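Local atomic coordinates of CptN Toxin (Eubacterium rectale DSM 17629, PDB entry 4RMO), a protein that is the toxin of a type III toxin-antitoxin system, probably an RNA-cleaving enzyme, and is held in complex with its pseudoknot RNA antitoxin. Residues R30-D38 against A119-L130. Sequence-based numbering, arbitrary orientation.
With nucleotides of chain B.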
ATOM      1  N   ARG A  30      -3.785 -33.336   4.903  1.00 22.80           N
ATOM      2  CA  ARG A  30      -4.258 -31.990   5.112  1.00 21.40           C
ATOM      3  C   ARG A  30      -3.144 -30.986   4.806  1.00 24.21           C
ATOM      4  O   ARG A  30      -2.105 -30.987   5.460  1.00 25.49           O
ATOM      5  CB  ARG A  30      -4.711 -31.741   6.545  1.00 20.00           C
ATOM      6  CG  ARG A  30      -5.418 -30.361   6.661  1.00 19.24           C
ATOM      7  CD  ARG A  30      -5.787 -29.937   8.056  1.00 18.17           C
ATOM      8  NE  ARG A  30      -6.716 -30.883   8.613  1.00 19.24           N
ATOM      9  CZ  ARG A  30      -8.023 -30.885   8.418  1.00 20.79           C
ATOM     10  NH1 ARG A  30      -8.622 -29.972   7.650  1.00 20.95           N
ATOM     11  NH2 ARG A  30      -8.746 -31.801   9.034  1.00 20.11           N
ATOM     12  N   PRO A  31      -3.367 -30.092   3.824  1.00 24.80           N
ATOM     13  CA  PRO A  31      -2.369 -29.062   3.612  1.00 25.54           C
ATOM     14  C   PRO A  31      -2.298 -28.096   4.784  1.00 23.59           C
ATOM     15  O   PRO A  31      -3.330 -27.732   5.337  1.00 24.39           O
ATOM     16  CB  PRO A  31      -2.868 -28.348   2.337  1.00 25.28           C
ATOM     17  CG  PRO A  31      -4.322 -28.574   2.301  1.00 25.46           C
ATOM     18  CD  PRO A  31      -4.528 -29.930   2.918  1.00 26.14           C
ATOM     19  N   HIS A  32      -1.088 -27.657   5.129  1.00 22.83           N
ATOM     20  CA  HIS A  32      -0.886 -26.669   6.155  1.00 22.41           C
ATOM     21  C   HIS A  32      -0.079 -25.526   5.586  1.00 26.77           C
ATOM     22  O   HIS A  32       0.858 -25.728   4.804  1.00 26.98           O
ATOM     23  CB  HIS A  32      -0.113 -27.251   7.341  1.00 22.08           C
ATOM     24  CG  HIS A  32      -0.914 -28.129   8.236  1.00 21.42           C
ATOM     25  ND1 HIS A  32      -1.183 -29.451   7.934  1.00 22.38           N
ATOM     26  CD2 HIS A  32      -1.502 -27.890   9.429  1.00 22.44           C
ATOM     27  CE1 HIS A  32      -1.921 -29.979   8.892  1.00 20.45           C
ATOM     28  NE2 HIS A  32      -2.123 -29.055   9.816  1.00 24.07           N
ATOM     29  N   TYR A  33      -0.380 -24.309   6.026  1.00 27.98           N
ATOM     30  CA  TYR A  33       0.266 -23.118   5.519  1.00 25.08           C
ATOM     31  C   TYR A  33       1.323 -22.627   6.498  1.00 26.84           C
ATOM     32  O   TYR A  33       1.051 -22.407   7.673  1.00 29.90           O
ATOM     33  CB  TYR A  33      -0.808 -22.021   5.342  1.00 28.22           C
ATOM     34  CG  TYR A  33      -0.319 -20.649   4.877  1.00 26.62           C
ATOM     35  CD1 TYR A  33       0.093 -20.467   3.583  1.00 29.03           C
ATOM     36  CD2 TYR A  33      -0.329 -19.550   5.719  1.00 27.87           C
ATOM     37  CE1 TYR A  33       0.506 -19.242   3.127  1.00 29.19           C
ATOM     38  CE2 TYR A  33       0.033 -18.291   5.273  1.00 30.07           C
ATOM     39  CZ  TYR A  33       0.473 -18.153   3.967  1.00 29.85           C
ATOM     40  OH  TYR A  33       0.905 -16.936   3.493  1.00 33.29           O
ATOM     41  N   TYR A  34       2.515 -22.364   5.998  1.00 27.45           N
ATOM     42  CA  TYR A  34       3.582 -21.816   6.805  1.00 28.07           C
ATOM     43  C   TYR A  34       3.483 -20.288   6.820  1.00 27.78           C
ATOM     44  O   TYR A  34       3.828 -19.629   5.847  1.00 25.16           O
ATOM     45  CB  TYR A  34       4.938 -22.229   6.244  1.00 27.91           C
ATOM     46  CG  TYR A  34       6.115 -21.483   6.872  1.00 32.99           C
ATOM     47  CD1 TYR A  34       6.112 -21.114   8.209  1.00 34.18           C
ATOM     48  CD2 TYR A  34       7.232 -21.166   6.118  1.00 33.80           C
ATOM     49  CE1 TYR A  34       7.190 -20.430   8.776  1.00 39.11           C
ATOM     50  CE2 TYR A  34       8.318 -20.509   6.670  1.00 36.37           C
ATOM     51  CZ  TYR A  34       8.287 -20.125   7.998  1.00 38.91           C
ATOM     52  OH  TYR A  34       9.370 -19.439   8.550  1.00 40.99           O
ATOM     53  N   CYS A  35       3.048 -19.739   7.947  1.00 27.62           N
ATOM     54  CA  CYS A  35       2.809 -18.323   8.088  1.00 33.44           C
ATOM     55  C   CYS A  35       4.020 -17.447   8.450  1.00 31.03           C
ATOM     56  O   CYS A  35       4.333 -16.490   7.737  1.00 40.24           O
ATOM     57  CB  CYS A  35       1.735 -18.151   9.130  1.00 37.64           C
ATOM     58  SG  CYS A  35       1.070 -16.523   8.951  1.00 45.64           S
ATOM     59  N   PHE A  36       4.688 -17.739   9.544  1.00 30.98           N
ATOM     60  CA  PHE A  36       5.905 -17.016   9.904  1.00 36.59           C
ATOM     61  C   PHE A  36       6.708 -17.765  10.928  1.00 38.03           C
ATOM     62  O   PHE A  36       6.193 -18.590  11.637  1.00 38.04           O
ATOM     63  CB  PHE A  36       5.615 -15.608  10.457  1.00 36.20           C
ATOM     64  CG  PHE A  36       4.475 -15.557  11.439  1.00 37.03           C
ATOM     65  CD1 PHE A  36       4.605 -16.055  12.725  1.00 40.00           C
ATOM     66  CD2 PHE A  36       3.321 -14.928  11.111  1.00 37.15           C
ATOM     67  CE1 PHE A  36       3.571 -15.969  13.644  1.00 41.03           C
ATOM     68  CE2 PHE A  36       2.260 -14.867  12.005  1.00 40.86           C
ATOM     69  CZ  PHE A  36       2.383 -15.391  13.282  1.00 38.69           C
ATOM     70  N   GLU A  37       7.994 -17.470  10.976  1.00 41.51           N
ATOM     71  CA  GLU A  37       8.883 -18.027  11.976  1.00 38.94           C
ATOM     72  C   GLU A  37       8.590 -17.380  13.312  1.00 38.32           C
ATOM     73  O   GLU A  37       8.176 -16.230  13.378  1.00 41.63           O
ATOM     74  CB  GLU A  37      10.344 -17.785  11.576  1.00 45.17           C
ATOM     75  CG  GLU A  37      11.333 -18.531  12.469  1.00 50.79           C
ATOM     76  CD  GLU A  37      12.715 -18.676  11.861  1.00 50.48           C
ATOM     77  OE1 GLU A  37      12.998 -18.002  10.845  1.00 52.88           O
ATOM     78  OE2 GLU A  37      13.494 -19.502  12.392  1.00 62.57           O
ATOM     79  N   ASP A  38       8.767 -18.124  14.388  1.00 38.12           N
ATOM     80  CA  ASP A  38       8.605 -17.560  15.730  1.00 38.35           C
ATOM     81  C   ASP A  38       9.686 -16.493  15.986  1.00 39.79           C
ATOM     82  O   ASP A  38      10.847 -16.710  15.632  1.00 37.16           O
ATOM     83  CB  ASP A  38       8.721 -18.666  16.753  1.00 39.30           C
ATOM     84  CG  ASP A  38       8.366 -18.206  18.134  1.00 39.21           C
ATOM     85  OD1 ASP A  38       7.161 -17.998  18.406  1.00 46.46           O
ATOM     86  OD2 ASP A  38       9.279 -18.150  18.979  1.00 43.13           O
ATOM     87  N   ALA A 119      -1.518 -13.055   1.336  1.00 28.38           N
ATOM     88  CA  ALA A 119      -0.594 -13.493   2.340  1.00 28.90           C
ATOM     89  C   ALA A 119      -0.482 -12.468   3.454  1.00 30.67           C
ATOM     90  O   ALA A 119      -0.393 -12.824   4.641  1.00 27.38           O
ATOM     91  CB  ALA A 119       0.780 -13.735   1.731  1.00 26.68           C
ATOM     92  N   LYS A 120      -0.401 -11.193   3.069  1.00 30.97           N
ATOM     93  CA  LYS A 120      -0.241 -10.107   4.028  1.00 32.38           C
ATOM     94  C   LYS A 120      -1.443 -10.003   4.941  1.00 31.38           C
ATOM     95  O   LYS A 120      -1.307  -9.870   6.151  1.00 29.34           O
ATOM     96  CB  LYS A 120       0.003  -8.789   3.303  1.00 38.08           C
ATOM     97  CG  LYS A 120       0.146  -7.610   4.221  1.00 48.99           C
ATOM     98  CD  LYS A 120       0.364  -6.321   3.425  1.00 54.52           C
ATOM     99  CE  LYS A 120      -0.197  -5.110   4.167  1.00 61.93           C
ATOM    100  NZ  LYS A 120       0.355  -3.839   3.635  1.00 70.02           N
ATOM    101  N   GLU A 121      -2.626 -10.139   4.387  1.00 30.85           N
ATOM    102  CA  GLU A 121      -3.806 -10.084   5.218  1.00 31.76           C
ATOM    103  C   GLU A 121      -3.842 -11.266   6.215  1.00 31.22           C
ATOM    104  O   GLU A 121      -4.309 -11.129   7.342  1.00 31.29           O
ATOM    105  CB  GLU A 121      -5.051 -10.068   4.342  1.00 37.17           C
ATOM    106  CG  GLU A 121      -6.224  -9.370   4.998  1.00 49.66           C
ATOM    107  CD  GLU A 121      -7.515  -9.429   4.188  1.00 58.53           C
ATOM    108  OE1 GLU A 121      -7.457  -9.679   2.941  1.00 68.21           O
ATOM    109  OE2 GLU A 121      -8.586  -9.258   4.823  1.00 64.22           O
ATOM    110  N   ILE A 122      -3.437 -12.441   5.757  1.00 31.71           N
ATOM    111  CA  ILE A 122      -3.454 -13.638   6.571  1.00 31.43           C
ATOM    112  C   ILE A 122      -2.403 -13.505   7.673  1.00 33.42           C
ATOM    113  O   ILE A 122      -2.655 -13.867   8.807  1.00 32.19           O
ATOM    114  CB  ILE A 122      -3.233 -14.925   5.737  1.00 33.39           C
ATOM    115  CG1 ILE A 122      -4.570 -15.295   5.042  1.00 36.16           C
ATOM    116  CG2 ILE A 122      -2.811 -16.103   6.619  1.00 29.72           C
ATOM    117  CD1 ILE A 122      -4.419 -16.230   3.874  1.00 35.67           C
ATOM    118  N   GLU A 123      -1.240 -12.992   7.333  1.00 27.33           N
ATOM    119  CA  GLU A 123      -0.192 -12.788   8.309  0.60 29.77           C
ATOM    120  C   GLU A 123      -0.691 -11.835   9.434  1.00 30.10           C
ATOM    121  O   GLU A 123      -0.456 -12.084  10.620  1.00 26.29           O
ATOM    122  CB  GLU A 123       1.116 -12.314   7.631  0.60 32.43           C
ATOM    123  CG  GLU A 123       2.197 -13.436   7.436  0.60 37.73           C
ATOM    124  CD  GLU A 123       2.104 -14.424   6.187  0.60 38.41           C
ATOM    125  OE1 GLU A 123       0.989 -14.861   5.657  0.60 29.81           O
ATOM    126  OE2 GLU A 123       3.232 -14.824   5.752  0.60 29.26           O
ATOM    127  N   GLN A 124      -1.396 -10.781   9.064  1.00 29.10           N
ATOM    128  CA  GLN A 124      -1.885  -9.852  10.077  1.00 31.31           C
ATOM    129  C   GLN A 124      -2.883 -10.514  10.956  1.00 31.82           C
ATOM    130  O   GLN A 124      -2.899 -10.267  12.174  1.00 27.55           O
ATOM    131  CB  GLN A 124      -2.485  -8.574   9.469  1.00 32.57           C
ATOM    132  CG  GLN A 124      -1.392  -7.631   8.940  1.00 37.71           C
ATOM    133  CD  GLN A 124      -1.938  -6.393   8.188  1.00 41.07           C
ATOM    134  OE1 GLN A 124      -3.143  -6.106   8.206  1.00 45.19           O
ATOM    135  NE2 GLN A 124      -1.030  -5.641   7.568  1.00 35.77           N
ATOM    136  N   LYS A 125      -3.763 -11.287  10.358  1.00 28.63           N
ATOM    137  CA  LYS A 125      -4.800 -11.933  11.133  1.00 27.98           C
ATOM    138  C   LYS A 125      -4.155 -12.898  12.108  1.00 29.27           C
ATOM    139  O   LYS A 125      -4.590 -13.021  13.245  1.00 26.20           O
ATOM    140  CB  LYS A 125      -5.784 -12.622  10.207  1.00 28.35           C
ATOM    141  CG  LYS A 125      -6.722 -11.649   9.565  1.00 27.02           C
ATOM    142  CD  LYS A 125      -7.717 -12.311   8.646  1.00 30.82           C
ATOM    143  CE  LYS A 125      -8.600 -11.285   7.944  1.00 27.31           C
ATOM    144  NZ  LYS A 125      -9.871 -11.913   7.529  1.00 30.77           N
ATOM    145  N   ALA A 126      -3.094 -13.550  11.665  1.00 28.13           N
ATOM    146  CA  ALA A 126      -2.441 -14.564  12.449  1.00 29.47           C
ATOM    147  C   ALA A 126      -1.699 -13.978  13.623  1.00 30.36           C
ATOM    148  O   ALA A 126      -1.602 -14.608  14.677  1.00 27.55           O
ATOM    149  CB  ALA A 126      -1.471 -15.348  11.578  1.00 30.91           C
ATOM    150  N   ARG A 127      -1.104 -12.815  13.426  1.00 29.30           N
ATOM    151  CA  ARG A 127      -0.389 -12.140  14.518  1.00 27.64           C
ATOM    152  C   ARG A 127      -1.358 -11.716  15.587  1.00 28.40           C
ATOM    153  O   ARG A 127      -1.078 -11.806  16.767  1.00 29.98           O
ATOM    154  CB  ARG A 127       0.355 -10.940  13.984  1.00 29.97           C
ATOM    155  CG  ARG A 127       1.594 -11.342  13.211  1.00 32.31           C
ATOM    156  CD  ARG A 127       2.433 -10.113  12.762  1.00 38.24           C
ATOM    157  NE  ARG A 127       3.530 -10.572  11.910  1.00 39.73           N
ATOM    158  CZ  ARG A 127       4.582 -11.263  12.339  1.00 41.64           C
ATOM    159  NH1 ARG A 127       4.750 -11.554  13.624  1.00 41.78           N
ATOM    160  NH2 ARG A 127       5.487 -11.675  11.465  1.00 44.32           N
ATOM    161  N   LYS A 128      -2.508 -11.224  15.155  1.00 28.61           N
ATOM    162  CA  LYS A 128      -3.542 -10.848  16.051  1.00 31.24           C
ATOM    163  C   LYS A 128      -4.092 -12.077  16.825  1.00 33.65           C
ATOM    164  O   LYS A 128      -4.237 -12.048  18.047  1.00 29.92           O
ATOM    165  CB  LYS A 128      -4.668 -10.204  15.276  1.00 35.09           C
ATOM    166  CG  LYS A 128      -5.795  -9.737  16.151  1.00 40.27           C
ATOM    167  CD  LYS A 128      -6.810  -8.884  15.417  1.00 47.82           C
ATOM    168  CE  LYS A 128      -8.013  -8.595  16.330  1.00 55.74           C
ATOM    169  NZ  LYS A 128      -9.189  -7.967  15.637  1.00 57.56           N
ATOM    170  N   VAL A 129      -4.417 -13.140  16.102  1.00 30.10           N
ATOM    171  CA  VAL A 129      -4.963 -14.304  16.734  1.00 29.53           C
ATOM    172  C   VAL A 129      -3.959 -14.901  17.731  1.00 27.93           C
ATOM    173  O   VAL A 129      -4.316 -15.259  18.846  1.00 30.57           O
ATOM    174  CB  VAL A 129      -5.374 -15.351  15.708  1.00 28.51           C
ATOM    175  CG1 VAL A 129      -5.513 -16.707  16.377  1.00 30.37           C
ATOM    176  CG2 VAL A 129      -6.666 -14.936  15.046  1.00 31.91           C
ATOM    177  N   LEU A 130      -2.713 -15.023  17.318  1.00 26.50           N
ATOM    178  CA  LEU A 130      -1.704 -15.557  18.209  1.00 26.68           C
ATOM    179  C   LEU A 130      -1.549 -14.667  19.450  1.00 30.28           C
ATOM    180  O   LEU A 130      -1.322 -15.159  20.563  1.00 26.29           O
ATOM    181  CB  LEU A 130      -0.394 -15.698  17.491  1.00 27.38           C
ATOM    182  CG  LEU A 130       0.749 -16.242  18.336  1.00 29.31           C
ATOM    183  CD1 LEU A 130       0.366 -17.589  18.889  1.00 28.89           C
ATOM    184  CD2 LEU A 130       2.021 -16.314  17.499  1.00 29.41           C
TER
ATOM    185  P     U B  26       4.270  -8.965  16.955  1.00 33.06           P
ATOM    186  OP1   U B  26       5.658  -9.455  16.772  1.00 30.67           O
ATOM    187  OP2   U B  26       3.123  -9.549  16.203  1.00 32.20           O
ATOM    188  O5'   U B  26       3.749  -9.089  18.463  1.00 33.84           O
ATOM    189  C5'   U B  26       4.579  -8.660  19.583  1.00 29.80           C
ATOM    190  C4'   U B  26       3.901  -9.021  20.880  1.00 28.26           C
ATOM    191  O4'   U B  26       2.571  -8.423  20.898  1.00 27.41           O
ATOM    192  C3'   U B  26       3.691 -10.513  21.112  1.00 30.60           C
ATOM    193  O3'   U B  26       3.762 -10.764  22.499  1.00 35.89           O
ATOM    194  C2'   U B  26       2.248 -10.721  20.659  1.00 31.76           C
ATOM    195  O2'   U B  26       1.559 -11.813  21.225  1.00 33.16           O
ATOM    196  C1'   U B  26       1.593  -9.414  21.115  1.00 29.52           C
ATOM    197  N1    U B  26       0.402  -9.064  20.328  1.00 30.83           N
ATOM    198  C2    U B  26      -0.814  -9.050  20.968  1.00 31.83           C
ATOM    199  O2    U B  26      -0.938  -9.318  22.152  1.00 28.62           O
ATOM    200  N3    U B  26      -1.885  -8.748  20.164  1.00 30.17           N
ATOM    201  C4    U B  26      -1.862  -8.465  18.813  1.00 30.14           C
ATOM    202  O4    U B  26      -2.915  -8.196  18.227  1.00 33.37           O
ATOM    203  C5    U B  26      -0.564  -8.464  18.234  1.00 31.58           C
ATOM    204  C6    U B  26       0.495  -8.789  18.984  1.00 34.33           C
ATOM    205  O5'   A B   1     -11.507 -31.575   9.413  1.00 21.72           O
ATOM    206  C5'   A B   1     -12.404 -32.482   8.696  1.00 21.48           C
ATOM    207  C4'   A B   1     -13.271 -33.290   9.634  1.00 22.68           C
ATOM    208  O4'   A B   1     -12.459 -34.191  10.424  1.00 23.56           O
ATOM    209  C3'   A B   1     -14.078 -32.512  10.667  1.00 24.86           C
ATOM    210  O3'   A B   1     -15.272 -32.022  10.088  1.00 26.98           O
ATOM    211  C2'   A B   1     -14.333 -33.572  11.721  1.00 24.65           C
ATOM    212  O2'   A B   1     -15.346 -34.465  11.331  1.00 25.71           O
ATOM    213  C1'   A B   1     -12.994 -34.303  11.733  1.00 24.25           C
ATOM    214  N9    A B   1     -12.020 -33.750  12.663  1.00 23.27           N
ATOM    215  C8    A B   1     -10.878 -33.050  12.363  1.00 25.54           C
ATOM    216  N7    A B   1     -10.178 -32.697  13.416  1.00 24.45           N
ATOM    217  C5    A B   1     -10.890 -33.224  14.480  1.00 25.71           C
ATOM    218  C6    A B   1     -10.688 -33.175  15.869  1.00 29.15           C
ATOM    219  N6    A B   1      -9.651 -32.577  16.445  1.00 31.44           N
ATOM    220  N1    A B   1     -11.596 -33.792  16.658  1.00 30.67           N
ATOM    221  C2    A B   1     -12.645 -34.395  16.075  1.00 28.22           C
ATOM    222  N3    A B   1     -12.958 -34.484  14.785  1.00 27.34           N
ATOM    223  C4    A B   1     -12.031 -33.873  14.031  1.00 27.94           C
ATOM    224  P     G B  24      -2.917  -1.918   9.278  1.00 38.07           P
ATOM    225  OP1   G B  24      -2.879  -1.941   7.795  1.00 53.78           O
ATOM    226  OP2   G B  24      -4.182  -2.230  10.001  1.00 38.04           O
ATOM    227  O5'   G B  24      -2.000  -2.990  10.008  1.00 41.44           O
ATOM    228  C5'   G B  24      -0.588  -2.969   9.948  1.00 42.01           C
ATOM    229  C4'   G B  24       0.005  -2.540  11.279  1.00 38.64           C
ATOM    230  O4'   G B  24      -0.880  -1.647  12.020  1.00 33.90           O
ATOM    231  C3'   G B  24       0.345  -3.585  12.322  1.00 34.58           C
ATOM    232  O3'   G B  24       1.517  -4.324  12.031  1.00 36.99           O
ATOM    233  C2'   G B  24       0.637  -2.690  13.518  1.00 32.18           C
ATOM    234  O2'   G B  24       1.863  -2.033  13.296  1.00 31.83           O
ATOM    235  C1'   G B  24      -0.467  -1.639  13.382  1.00 32.34           C
ATOM    236  N9    G B  24      -1.642  -1.825  14.227  1.00 30.71           N
ATOM    237  C8    G B  24      -2.948  -1.965  13.821  1.00 31.14           C
ATOM    238  N7    G B  24      -3.785  -2.079  14.817  1.00 28.77           N
ATOM    239  C5    G B  24      -2.988  -1.965  15.948  1.00 29.60           C
ATOM    240  C6    G B  24      -3.331  -2.010  17.327  1.00 26.43           C
ATOM    241  O6    G B  24      -4.447  -2.133  17.839  1.00 25.71           O
ATOM    242  N1    G B  24      -2.207  -1.898  18.138  1.00 25.18           N
ATOM    243  C2    G B  24      -0.922  -1.742  17.685  1.00 27.28           C
ATOM    244  N2    G B  24       0.025  -1.654  18.618  1.00 25.51           N
ATOM    245  N3    G B  24      -0.583  -1.729  16.405  1.00 28.12           N
ATOM    246  C4    G B  24      -1.660  -1.834  15.599  1.00 31.33           C
TER
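In the antiparallel sheet that forms the core of this type III toxin, strand 32-37 is crossed at 64° by the 119-130 part of helix 116-134, a largely buried contact whose R127 end faces the bound RNA. Here the R127 guanidinium lies flat over one face of the F36 ring, planes 15° apart. This is a cation-pi stack, with R127 CZ 4.3 Å from the F36 ring centroid and offset toward the rim. Extended from CG to NE, the R127 chain runs beside the same ring, its CG 3.8 Å from F36 CE2; OP2 of U26 of chain B lies at the guanidinium's edge, 3.6 Å from both R127 CD and R127 NH1. L130 CD2 meets the F36 ring at its edge, while A126 CB fits between F36 CE2 and C35 SG, 3.8 Å from each. Farther back along the helix, Y33 CE2 touches I122 CG2, the Y33 CG being anti to the backbone N (chi1 177°), and F87 packs edge-to-face with the Y33 ring. Before the strand, R30 NH2 donates to O5' of A1 of chain B. In the modelled conformer of E123, the carboxylate plane stands at 72° to the Y33 ring, with OE1 at the ring edge, 3.0 Å from Y33 OH.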